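Local coordinates for protein carboxylesterase (EST-2) (Archaeoglobus fulgidus, PDB 5FRD) that probably hydrolyses carboxylic esters as a thermophilic alpha/beta hydrolase and holds a coenzyme A molecule close to its active site, at residues 74-77 against 78-82; 112-115 against 116-120; 134-137 against 138-142; 224-227 against 228-232. All blocks are in the same frame, centred on the assembly; numbering follows the deposited sequence.

Contact 1: 74-77 against 78-82; sequences ESLK and KTVGK
Three backbone N-H groups converge on Leu-76 O. Val-80 N lies 3.0 Å from Leu-76 O and nearly in line with the C=O bond, as in an ordinary alpha-helical turn. Thr-79 N comes from above the carbonyl plane, 64° out of it, while Gly-81 N reaches the same oxygen at 3.0 Å from five residues on, tilted from that plane. One carbonyl thus serves a tightened, a regular and a widened turn together. One turn back, Lys-78 N bonds Glu-74 O at 3.1 Å. The hydroxyl of Thr-79 donates to the main chain, OG1 lying 2.8 Å from Ser-75 O, because chi1 of 53° puts OG1 between the backbone N and the carbonyl carbon and folds it back over the preceding turn. A valine here would probably cost the Ser-75 carbonyl this hydroxyl donor. On the inner side Leu-76 CD2 lies 3.9 Å from Val-80 CG2, the two side chains crossing at about a right angle, and Leu-76 also packs on Phe-25 of strand 24-27. On the more exposed flank, the first carbons of the Lys-78 side chain pack on the Glu-74 carbonyl, CG lying 3.3 Å from Glu-74 O. At Gly-81 phi turns positive (85°), a backbone shape in which a CB would press on the preceding carbonyl oxygen. This is the glycine-marked C-terminal end of the helix in a beta-alpha-beta crossover, leading into strand 83-88 of the alpha/beta-hydrolase sheet.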
loop_
_atom_site.group_PDB
_atom_site.type_symbol
_atom_site.label_atom_id
_atom_site.label_comp_id
_atom_site.label_asym_id
_atom_site.label_seq_id
_atom_site.Cartn_x
_atom_site.Cartn_y
_atom_site.Cartn_z
ATOM N N GLU A 74 -14.646 4.121 -3.101
ATOM C CA GLU A 74 -15.388 5.305 -3.489
ATOM C C GLU A 74 -14.486 6.333 -4.133
ATOM O O GLU A 74 -14.829 6.984 -5.112
ATOM C CB GLU A 74 -16.108 5.920 -2.281
ATOM C CG GLU A 74 -17.268 5.081 -1.784
ATOM C CD GLU A 74 -18.397 5.013 -2.800
ATOM O OE1 GLU A 74 -18.880 6.071 -3.228
ATOM O OE2 GLU A 74 -18.758 3.904 -3.215
ATOM N N SER A 75 -13.276 6.474 -3.591
ATOM C CA SER A 75 -12.337 7.436 -4.145
ATOM C C SER A 75 -11.809 7.038 -5.528
ATOM O O SER A 75 -11.657 7.873 -6.388
ATOM C CB SER A 75 -11.151 7.625 -3.182
ATOM O OG SER A 75 -11.550 8.133 -1.923
ATOM N N LEU A 76 -11.567 5.751 -5.734
ATOM C CA LEU A 76 -11.186 5.238 -7.014
ATOM C C LEU A 76 -12.295 5.505 -8.037
ATOM O O LEU A 76 -12.056 6.041 -9.099
ATOM C CB LEU A 76 -10.840 3.743 -6.888
ATOM C CG LEU A 76 -10.222 3.031 -8.060
ATOM C CD1 LEU A 76 -9.615 1.709 -7.619
ATOM C CD2 LEU A 76 -11.185 2.808 -9.223
ATOM N N LYS A 77 -13.513 5.140 -7.671
ATOM C CA LYS A 77 -14.648 5.354 -8.570
ATOM C C LYS A 77 -14.771 6.819 -9.000
ATOM O O LYS A 77 -15.048 7.100 -10.168
ATOM C CB LYS A 77 -15.945 4.904 -7.901
ATOM C CG LYS A 77 -16.107 3.408 -7.794
ATOM C CD LYS A 77 -17.290 3.066 -6.888
ATOM C CE LYS A 77 -17.448 1.571 -6.704
ATOM N NZ LYS A 77 -18.566 1.248 -5.774
ATOM N N LYS A 78 -14.527 7.752 -8.073
ATOM C CA LYS A 78 -14.692 9.200 -8.325
ATOM C C LYS A 78 -13.539 9.844 -9.076
ATOM O O LYS A 78 -13.652 10.983 -9.526
ATOM C CB LYS A 78 -14.901 9.950 -7.003
ATOM C CG LYS A 78 -16.268 9.697 -6.361
ATOM C CD LYS A 78 -16.339 10.271 -4.948
ATOM C CE LYS A 78 -17.552 9.787 -4.175
ATOM N NZ LYS A 78 -18.820 10.317 -4.739
ATOM N N THR A 79 -12.402 9.141 -9.186
ATOM C CA THR A 79 -11.235 9.713 -9.825
ATOM C C THR A 79 -10.916 9.060 -11.154
ATOM O O THR A 79 -10.831 9.730 -12.176
ATOM C CB THR A 79 -10.002 9.664 -8.878
ATOM O OG1 THR A 79 -9.816 8.332 -8.408
ATOM C CG2 THR A 79 -10.158 10.610 -7.724
ATOM N N VAL A 80 -10.736 7.746 -11.151
ATOM C CA VAL A 80 -10.349 6.981 -12.348
ATOM C C VAL A 80 -11.382 5.968 -12.833
ATOM O O VAL A 80 -11.269 5.507 -13.965
ATOM C CB VAL A 80 -8.968 6.303 -12.163
ATOM C CG1 VAL A 80 -7.872 7.375 -12.179
ATOM C CG2 VAL A 80 -8.901 5.503 -10.894
ATOM N N GLY A 81 -12.379 5.636 -12.025
ATOM C CA GLY A 81 -13.444 4.726 -12.441
ATOM C C GLY A 81 -13.077 3.283 -12.242
ATOM O O GLY A 81 -13.740 2.593 -11.480
ATOM N N LYS A 82 -12.037 2.862 -12.963
ATOM C CA LYS A 82 -11.434 1.537 -12.803
ATOM C C LYS A 82 -9.926 1.716 -12.850
ATOM O O LYS A 82 -9.424 2.634 -13.470
ATOM C CB LYS A 82 -11.867 0.587 -13.902
ATOM C CG LYS A 82 -13.364 0.408 -14.000
ATOM C CD LYS A 82 -13.688 -0.683 -15.004
ATOM C CE LYS A 82 -15.191 -0.821 -15.226
ATOM N NZ LYS A 82 -15.880 -1.527 -14.108
#

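Contact 2: 112-115 against 116-120. With COA (coenzyme A), chain C.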
loop_
_atom_site.group_PDB
_atom_site.type_symbol
_atom_site.label_atom_id
_atom_site.label_comp_id
_atom_site.label_asym_id
_atom_site.label_seq_id
_atom_site.Cartn_x
_atom_site.Cartn_y
_atom_site.Cartn_z
ATOM N N VAL A 112 2.400 -4.954 -2.794
ATOM C CA VAL A 112 3.753 -4.534 -2.491
ATOM C C VAL A 112 3.983 -4.637 -0.989
ATOM O O VAL A 112 3.283 -4.000 -0.202
ATOM C CB VAL A 112 4.001 -3.067 -2.916
ATOM C CG1 VAL A 112 5.470 -2.734 -2.732
ATOM C CG2 VAL A 112 3.559 -2.806 -4.363
ATOM N N GLY A 113 4.989 -5.410 -0.559
ATOM C CA GLY A 113 5.317 -5.461 0.855
ATOM C C GLY A 113 4.077 -5.667 1.725
ATOM O O GLY A 113 3.767 -4.858 2.623
ATOM N N THR A 114 3.328 -6.729 1.459
ATOM C CA THR A 114 2.086 -6.966 2.145
ATOM C C THR A 114 1.893 -8.444 2.393
ATOM O O THR A 114 2.857 -9.198 2.364
ATOM C CB THR A 114 0.942 -6.257 1.368
ATOM O OG1 THR A 114 -0.274 -6.280 2.134
ATOM C CG2 THR A 114 0.697 -6.860 0.024
ATOM N N GLY A 115 0.683 -8.860 2.737
ATOM C CA GLY A 115 0.450 -10.244 3.118
ATOM C C GLY A 115 -1.023 -10.524 3.247
ATOM O O GLY A 115 -1.863 -9.609 3.344
ATOM N N ALA A 116 -1.345 -11.803 3.261
ATOM C CA ALA A 116 -2.711 -12.273 3.530
ATOM C C ALA A 116 -3.096 -12.231 4.997
ATOM O O ALA A 116 -4.263 -12.320 5.344
ATOM C CB ALA A 116 -2.872 -13.685 2.996
ATOM N N ARG A 117 -2.115 -12.039 5.860
ATOM C CA ARG A 117 -2.263 -11.892 7.292
ATOM C C ARG A 117 -1.111 -10.997 7.742
ATOM O O ARG A 117 0.042 -11.196 7.283
ATOM C CB ARG A 117 -2.168 -13.250 7.989
ATOM C CG ARG A 117 -2.437 -13.193 9.487
ATOM C CD ARG A 117 -2.129 -14.524 10.158
ATOM N NE ARG A 117 -3.175 -15.505 9.870
ATOM C CZ ARG A 117 -3.171 -16.760 10.312
ATOM N NH1 ARG A 117 -2.154 -17.229 11.026
ATOM N NH2 ARG A 117 -4.186 -17.557 9.988
ATOM N N LEU A 118 -1.416 -10.020 8.601
ATOM C CA LEU A 118 -0.430 -8.987 8.952
ATOM C C LEU A 118 -0.286 -8.797 10.449
ATOM O O LEU A 118 -0.282 -7.673 10.972
ATOM C CB LEU A 118 -0.781 -7.678 8.233
ATOM C CG LEU A 118 -0.643 -7.694 6.705
ATOM C CD1 LEU A 118 -1.180 -6.392 6.129
ATOM C CD2 LEU A 118 0.808 -7.895 6.267
ATOM N N ARG A 119 -0.080 -9.904 11.153
ATOM C CA ARG A 119 0.250 -9.812 12.555
ATOM C C ARG A 119 1.469 -8.900 12.769
ATOM O O ARG A 119 2.427 -8.927 11.992
ATOM C CB ARG A 119 0.550 -11.201 13.123
ATOM C CG ARG A 119 -0.684 -12.089 13.282
ATOM C CD ARG A 119 -1.633 -11.654 14.406
ATOM N NE ARG A 119 -0.928 -11.279 15.618
ATOM C CZ ARG A 119 -0.286 -12.120 16.429
ATOM N NH1 ARG A 119 -0.301 -13.427 16.208
ATOM N NH2 ARG A 119 0.386 -11.630 17.477
ATOM N N VAL A 120 1.414 -8.123 13.841
ATOM C CA VAL A 120 2.470 -7.197 14.193
ATOM C C VAL A 120 3.215 -7.666 15.460
ATOM O O VAL A 120 2.587 -8.023 16.459
ATOM C CB VAL A 120 1.897 -5.792 14.404
ATOM C CG1 VAL A 120 3.004 -4.802 14.753
ATOM C CG2 VAL A 120 1.115 -5.336 13.171
HETATM N N1A COA C . 1.683 -15.283 4.445
HETATM C C2A COA C . 2.044 -16.569 4.558
HETATM N N3A COA C . 2.137 -17.172 5.750
HETATM C C4A COA C . 1.849 -16.504 6.888
HETATM C C5A COA C . 1.448 -15.112 6.852
HETATM C C6A COA C . 1.360 -14.516 5.530
HETATM N N6A COA C . 1.001 -13.220 5.410
HETATM N N7A COA C . 1.246 -14.678 8.106
HETATM C C8A COA C . 1.472 -15.745 8.892
HETATM N N9A COA C . 1.835 -16.817 8.157
HETATM C C1B COA C . 2.195 -18.138 8.708
HETATM C C2B COA C . 3.525 -18.006 9.391
HETATM O O2B COA C . 4.578 -18.154 8.439
HETATM C C3B COA C . 3.430 -19.089 10.453
HETATM O O3B COA C . 3.773 -20.342 9.865
HETATM P P3B COA C . 4.727 -21.416 10.609
HETATM O O7A COA C . 3.900 -21.764 11.829
HETATM O O8A COA C . 6.006 -20.647 10.874
HETATM O O9A COA C . 4.882 -22.517 9.583
HETATM C C4B COA C . 1.963 -19.087 10.837
HETATM O O4B COA C . 1.271 -18.516 9.709
HETATM C C5B COA C . 1.640 -18.297 12.095
HETATM O O5B COA C . 2.093 -16.944 11.932
HETATM P P1A COA C . 1.308 -15.713 12.601
HETATM O O1A COA C . -0.145 -15.832 12.391
HETATM O O2A COA C . 1.996 -14.467 12.042
HETATM O O3A COA C . 1.512 -15.792 14.194
HETATM P P2A COA C . 2.861 -15.968 15.053
HETATM O O4A COA C . 2.338 -15.819 16.455
HETATM O O5A COA C . 3.625 -17.165 14.576
HETATM O O6A COA C . 3.836 -14.727 14.693
HETATM C CBP COA C . 4.649 -12.508 14.572
HETATM C CCP COA C . 3.492 -13.388 15.025
HETATM C CDP COA C . 4.275 -11.054 14.852
HETATM C CEP COA C . 5.902 -12.897 15.383
HETATM C CAP COA C . 4.880 -12.722 13.055
HETATM O OAP COA C . 3.645 -12.505 12.325
HETATM C C9P COA C . 5.965 -11.823 12.503
HETATM O O9P COA C . 7.123 -11.996 12.820
HETATM N N8P COA C . 5.579 -10.870 11.636
HETATM C C7P COA C . 6.513 -10.025 10.886
HETATM C C6P COA C . 6.863 -8.713 11.581
HETATM C C5P COA C . 5.793 -7.642 11.661
HETATM O O5P COA C . 5.543 -7.086 12.738
HETATM N N4P COA C . 5.194 -7.290 10.521
HETATM C C3P COA C . 4.244 -6.205 10.439
HETATM C C2P COA C . 3.199 -6.524 9.396
HETATM S S1P COA C . 2.118 -5.090 9.204
#
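Thr-114 meets Leu-118, four residues on, along the loop, with Thr-114 OG1 4.1 Å from Leu-118 CD1; the hydroxyl itself is hydrogen-bonded to the carbonyl of Ser-89. Gly-115 follows, its backbone overlaid by the other methyl of Leu-118, since CD2 stands 3.7 Å from Gly-115 N. A CB on Gly-115 would run into this methyl and also into the adenine amino group N6A of coenzyme A, so the bare backbone is what lets the base sit close. The carbonyl of Gly-115 is bonded by Gln-96. Beyond Gly-115, Arg-117 meets the ligand twice. Arg-117 O accepts from N6A of coenzyme A at 2.9 Å; the aliphatic part of the side chain passes the N7A edge of the adenine, and the bend at chi3 (-75°) brings NH1 to 2.8 Å from phosphate oxygen O1A, which lies at the guanidinium edge and in its plane. The NE of Arg-117 pairs with Asp-176, fixing the rotation of the group. A leucine in its place would probably cost O1A this N-H donor and Asp-176 the charge of the guanidinium. Arg-119 packs CB 3.5 Å from the pantetheine hydroxyl OAP and is braced by Asp-173, while Val-120 CA approaches the amide oxygen O5P at 3.4 Å. Together these residues form one wall of the coenzyme A pocket, on the loop that leaves strand 106-112 of the alpha/beta-hydrolase sheet.

Contact 3: 134-137 against 138-142; sequences KAVD and LMLSM
The C-terminal turns of helix 132-141 are held by regular alpha-helical bonds, Met-139 N to Ala-135 O (2.9 Å) being close to straight at 171° and Leu-140 N to Val-136 O also 2.9 Å. On one flank Val-136 and Leu-140 lie side by side and point the same way, CG1 of the valine 4.0 Å from CD1 of the leucine. Leu-140 then continues onto Tyr-151 and Phe-158 of helix 149-160. The helix belongs to the helical region between strands 106-112 and 192-197, the place where alpha/beta hydrolases commonly carry a cap over the active site. Met-139 points toward that site, its side chain about 6 Å from coenzyme A: CG is anti to the backbone N (chi1 -176°) and the chain extended beyond it, which carries the sulfur away from the helix onto Ile-124, Phe-158 and Leu-202 of the coenzyme A site. Asp-137 hands its backbone oxygen to Ser-141 N at 2.9 Å, while its carboxylate forms a salt bridge with Arg-155 of helix 149-160. Glu-133 stands close to the other carboxylate oxygen, and this like charge would tend to raise the affinity of the pair for a proton, an effect that Arg-155 probably offsets. At the helix end Ser-141 OG donates back to Leu-138 O at 2.7 Å, and Met-142 N, bonded to Met-139 O at 3.1 Å, turns the chain out of the helix, where the Met-142 side chain touches coenzyme A.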
loop_
_atom_site.group_PDB
_atom_site.type_symbol
_atom_site.label_atom_id
_atom_site.label_comp_id
_atom_site.label_asym_id
_atom_site.label_seq_id
_atom_site.Cartn_x
_atom_site.Cartn_y
_atom_site.Cartn_z
ATOM N N LYS A 134 11.713 3.512 20.724
ATOM C CA LYS A 134 12.307 2.184 20.589
ATOM C C LYS A 134 11.501 1.321 19.611
ATOM O O LYS A 134 12.091 0.566 18.813
ATOM C CB LYS A 134 12.387 1.525 21.970
ATOM C CG LYS A 134 13.144 0.212 22.054
ATOM C CD LYS A 134 13.112 -0.332 23.482
ATOM C CE LYS A 134 14.051 -1.512 23.679
ATOM N NZ LYS A 134 14.011 -2.015 25.081
ATOM N N ALA A 135 10.180 1.450 19.674
ATOM C CA ALA A 135 9.290 0.664 18.808
ATOM C C ALA A 135 9.442 1.111 17.363
ATOM O O ALA A 135 9.479 0.277 16.459
ATOM C CB ALA A 135 7.868 0.777 19.279
ATOM N N VAL A 136 9.496 2.428 17.169
ATOM C CA VAL A 136 9.668 2.985 15.838
ATOM C C VAL A 136 11.011 2.551 15.279
ATOM O O VAL A 136 11.089 2.117 14.126
ATOM C CB VAL A 136 9.508 4.506 15.846
ATOM C CG1 VAL A 136 10.006 5.109 14.550
ATOM C CG2 VAL A 136 8.060 4.891 16.096
ATOM N N ASP A 137 12.094 2.648 16.057
ATOM C CA ASP A 137 13.380 2.213 15.588
ATOM C C ASP A 137 13.419 0.719 15.225
ATOM O O ASP A 137 14.022 0.344 14.235
ATOM C CB ASP A 137 14.485 2.487 16.602
ATOM C CG ASP A 137 14.783 3.969 16.760
ATOM O OD1 ASP A 137 14.451 4.790 15.871
ATOM O OD2 ASP A 137 15.411 4.284 17.792
ATOM N N LEU A 138 12.735 -0.104 16.004
ATOM C CA LEU A 138 12.659 -1.544 15.699
ATOM C C LEU A 138 11.917 -1.801 14.378
ATOM O O LEU A 138 12.424 -2.476 13.482
ATOM C CB LEU A 138 11.966 -2.272 16.844
ATOM C CG LEU A 138 11.716 -3.769 16.619
ATOM C CD1 LEU A 138 13.003 -4.518 16.332
ATOM C CD2 LEU A 138 10.982 -4.319 17.820
ATOM N N MET A 139 10.749 -1.174 14.249
ATOM C CA MET A 139 9.984 -1.303 13.002
ATOM C C MET A 139 10.800 -0.834 11.803
ATOM O O MET A 139 10.868 -1.483 10.755
ATOM C CB MET A 139 8.691 -0.535 13.102
ATOM C CG MET A 139 7.814 -0.715 11.878
ATOM S SD MET A 139 6.245 0.084 12.144
ATOM C CE MET A 139 5.542 -0.109 10.490
ATOM N N LEU A 140 11.457 0.314 11.910
ATOM C CA LEU A 140 12.191 0.841 10.768
ATOM C C LEU A 140 13.473 0.089 10.441
ATOM O O LEU A 140 13.880 0.024 9.264
ATOM C CB LEU A 140 12.439 2.338 10.935
ATOM C CG LEU A 140 11.120 3.135 10.859
ATOM C CD1 LEU A 140 11.434 4.619 10.847
ATOM C CD2 LEU A 140 10.249 2.832 9.653
ATOM N N SER A 141 14.072 -0.569 11.454
ATOM C CA SER A 141 15.196 -1.458 11.200
ATOM C C SER A 141 14.808 -2.646 10.304
ATOM O O SER A 141 15.659 -3.234 9.644
ATOM C CB SER A 141 15.814 -1.996 12.516
ATOM O OG SER A 141 15.011 -2.980 13.143
ATOM N N MET A 142 13.522 -2.987 10.306
ATOM C CA MET A 142 12.964 -4.081 9.525
ATOM C C MET A 142 12.359 -3.616 8.193
ATOM O O MET A 142 11.878 -4.446 7.416
ATOM C CB MET A 142 11.880 -4.759 10.359
ATOM C CG MET A 142 12.432 -5.407 11.635
ATOM S SD MET A 142 11.196 -5.959 12.812
ATOM C CE MET A 142 10.617 -7.409 11.972
#

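Contact 4: 224-227 against 228-232; sequences PGAS and HMVML
Ala-226 CB touches Val-230 CG2 at 3.7 Å, the apolar contact that closes this turn. The methyl reaches the alanine because it lies anti to the backbone N of Val-230, which leaves CG1 (chi1 61°) to meet Val-112 of strand 106-112. Next along, Ser-227 sets its hydroxyl beside the following peptide, with OG 2.7 Å from His-228 N, and is held from outside by a weak bond to the carbonyl of Glu-199. Its own N-H donates to Glu-233. Val-230 N makes a weak bond with His-228 O at 3.1 Å, bending the chain into an inverse gamma turn centred on Met-229. Met-229 also takes the N-cap position of helix 230-233, Leu-232 N bonding to Met-229 O at 3.0 Å. The turn presents His-228 where an alpha/beta hydrolase places its catalytic histidine, after the last strand of the sheet, and the geometry is consistent with a Ser-His-Asp triad formed with Ser-89 of the nucleophile elbow and Asp-200. With CG anti to the backbone N (chi1 -168°), the imidazole is carried to Ser-89. Around the ring, ND1 is hydrogen-bonded to Asp-200, with a weaker bond to Thr-203, which fixes how the imidazole is turned. His-88 meets it with ring planes at about 45° and donates through NE2 to the carbonyl of His-228.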
loop_
_atom_site.group_PDB
_atom_site.type_symbol
_atom_site.label_atom_id
_atom_site.label_comp_id
_atom_site.label_asym_id
_atom_site.label_seq_id
_atom_site.Cartn_x
_atom_site.Cartn_y
_atom_site.Cartn_z
ATOM N N PRO A 224 16.385 -6.443 -5.456
ATOM C CA PRO A 224 17.564 -6.426 -4.596
ATOM C C PRO A 224 17.905 -5.077 -3.974
ATOM O O PRO A 224 17.628 -4.049 -4.578
ATOM C CB PRO A 224 18.690 -6.849 -5.557
ATOM C CG PRO A 224 18.035 -7.491 -6.706
ATOM C CD PRO A 224 16.698 -6.850 -6.844
ATOM N N GLY A 225 18.511 -5.089 -2.784
ATOM C CA GLY A 225 18.968 -3.874 -2.132
ATOM C C GLY A 225 17.891 -2.970 -1.563
ATOM O O GLY A 225 18.149 -1.822 -1.203
ATOM N N ALA A 226 16.671 -3.489 -1.492
ATOM C CA ALA A 226 15.552 -2.790 -0.867
ATOM C C ALA A 226 14.960 -3.659 0.210
ATOM O O ALA A 226 15.070 -4.896 0.174
ATOM C CB ALA A 226 14.504 -2.467 -1.897
ATOM N N SER A 227 14.311 -3.015 1.167
ATOM C CA SER A 227 13.576 -3.686 2.207
ATOM C C SER A 227 12.088 -3.380 1.997
ATOM O O SER A 227 11.634 -3.327 0.861
ATOM C CB SER A 227 14.114 -3.231 3.569
ATOM O OG SER A 227 13.423 -3.848 4.642
ATOM N N HIS A 228 11.350 -3.170 3.062
ATOM C CA HIS A 228 9.901 -2.927 3.011
ATOM C C HIS A 228 9.552 -1.700 2.213
ATOM O O HIS A 228 8.549 -1.723 1.486
ATOM C CB HIS A 228 9.377 -2.833 4.440
ATOM C CG HIS A 228 7.890 -2.857 4.603
ATOM N ND1 HIS A 228 7.130 -3.933 4.234
ATOM C CD2 HIS A 228 7.045 -1.985 5.199
ATOM C CE1 HIS A 228 5.871 -3.719 4.588
ATOM N NE2 HIS A 228 5.785 -2.538 5.155
ATOM N N MET A 229 10.366 -0.652 2.283
ATOM C CA MET A 229 10.067 0.633 1.612
ATOM C C MET A 229 10.599 0.707 0.171
ATOM O O MET A 229 11.122 1.728 -0.286
ATOM C CB MET A 229 10.603 1.803 2.453
ATOM C CG MET A 229 10.112 1.835 3.874
ATOM S SD MET A 229 8.327 1.699 4.035
ATOM C CE MET A 229 7.791 3.142 3.158
ATOM N N VAL A 230 10.381 -0.377 -0.564
ATOM C CA VAL A 230 10.946 -0.585 -1.886
ATOM C C VAL A 230 10.626 0.520 -2.899
ATOM O O VAL A 230 11.445 0.878 -3.727
ATOM C CB VAL A 230 10.568 -1.984 -2.390
ATOM C CG1 VAL A 230 9.051 -2.167 -2.510
ATOM C CG2 VAL A 230 11.231 -2.288 -3.710
ATOM N N MET A 231 9.422 1.102 -2.830
ATOM C CA MET A 231 9.032 2.141 -3.793
ATOM C C MET A 231 9.784 3.447 -3.589
ATOM O O MET A 231 9.846 4.245 -4.504
ATOM C CB MET A 231 7.512 2.382 -3.747
ATOM C CG MET A 231 6.992 3.128 -2.524
ATOM S SD MET A 231 7.208 2.354 -0.922
ATOM C CE MET A 231 6.229 0.925 -1.247
ATOM N N LEU A 232 10.312 3.650 -2.375
ATOM C CA LEU A 232 11.150 4.804 -2.034
ATOM C C LEU A 232 12.622 4.484 -2.150
ATOM O O LEU A 232 13.411 5.362 -2.484
ATOM C CB LEU A 232 10.873 5.246 -0.588
ATOM C CG LEU A 232 9.480 5.788 -0.312
ATOM C CD1 LEU A 232 9.243 5.927 1.184
ATOM C CD2 LEU A 232 9.292 7.117 -1.013
#

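From the N terminus the four contacts follow in series; each is a local stretch of continuous chain, so none encloses or crosses another. Contact 1 ends the helix before strand 83-88 and stands apart, its nearest atoms about 14 Å from those of contact 2, on the opposite side of the chain's centre. Contact 2 leaves strand 106-112, contact 3 lies in the helical region that follows, and contact 4 comes after strand 218-223. These three gather near coenzyme A: Gly-113 O lies 3.1 Å from His-228 CE1, and Met-142 O is 3.2 Å from Ser-227 OG, so contact 4 touches both the coenzyme A-binding loop and the residue that follows helix 132-141.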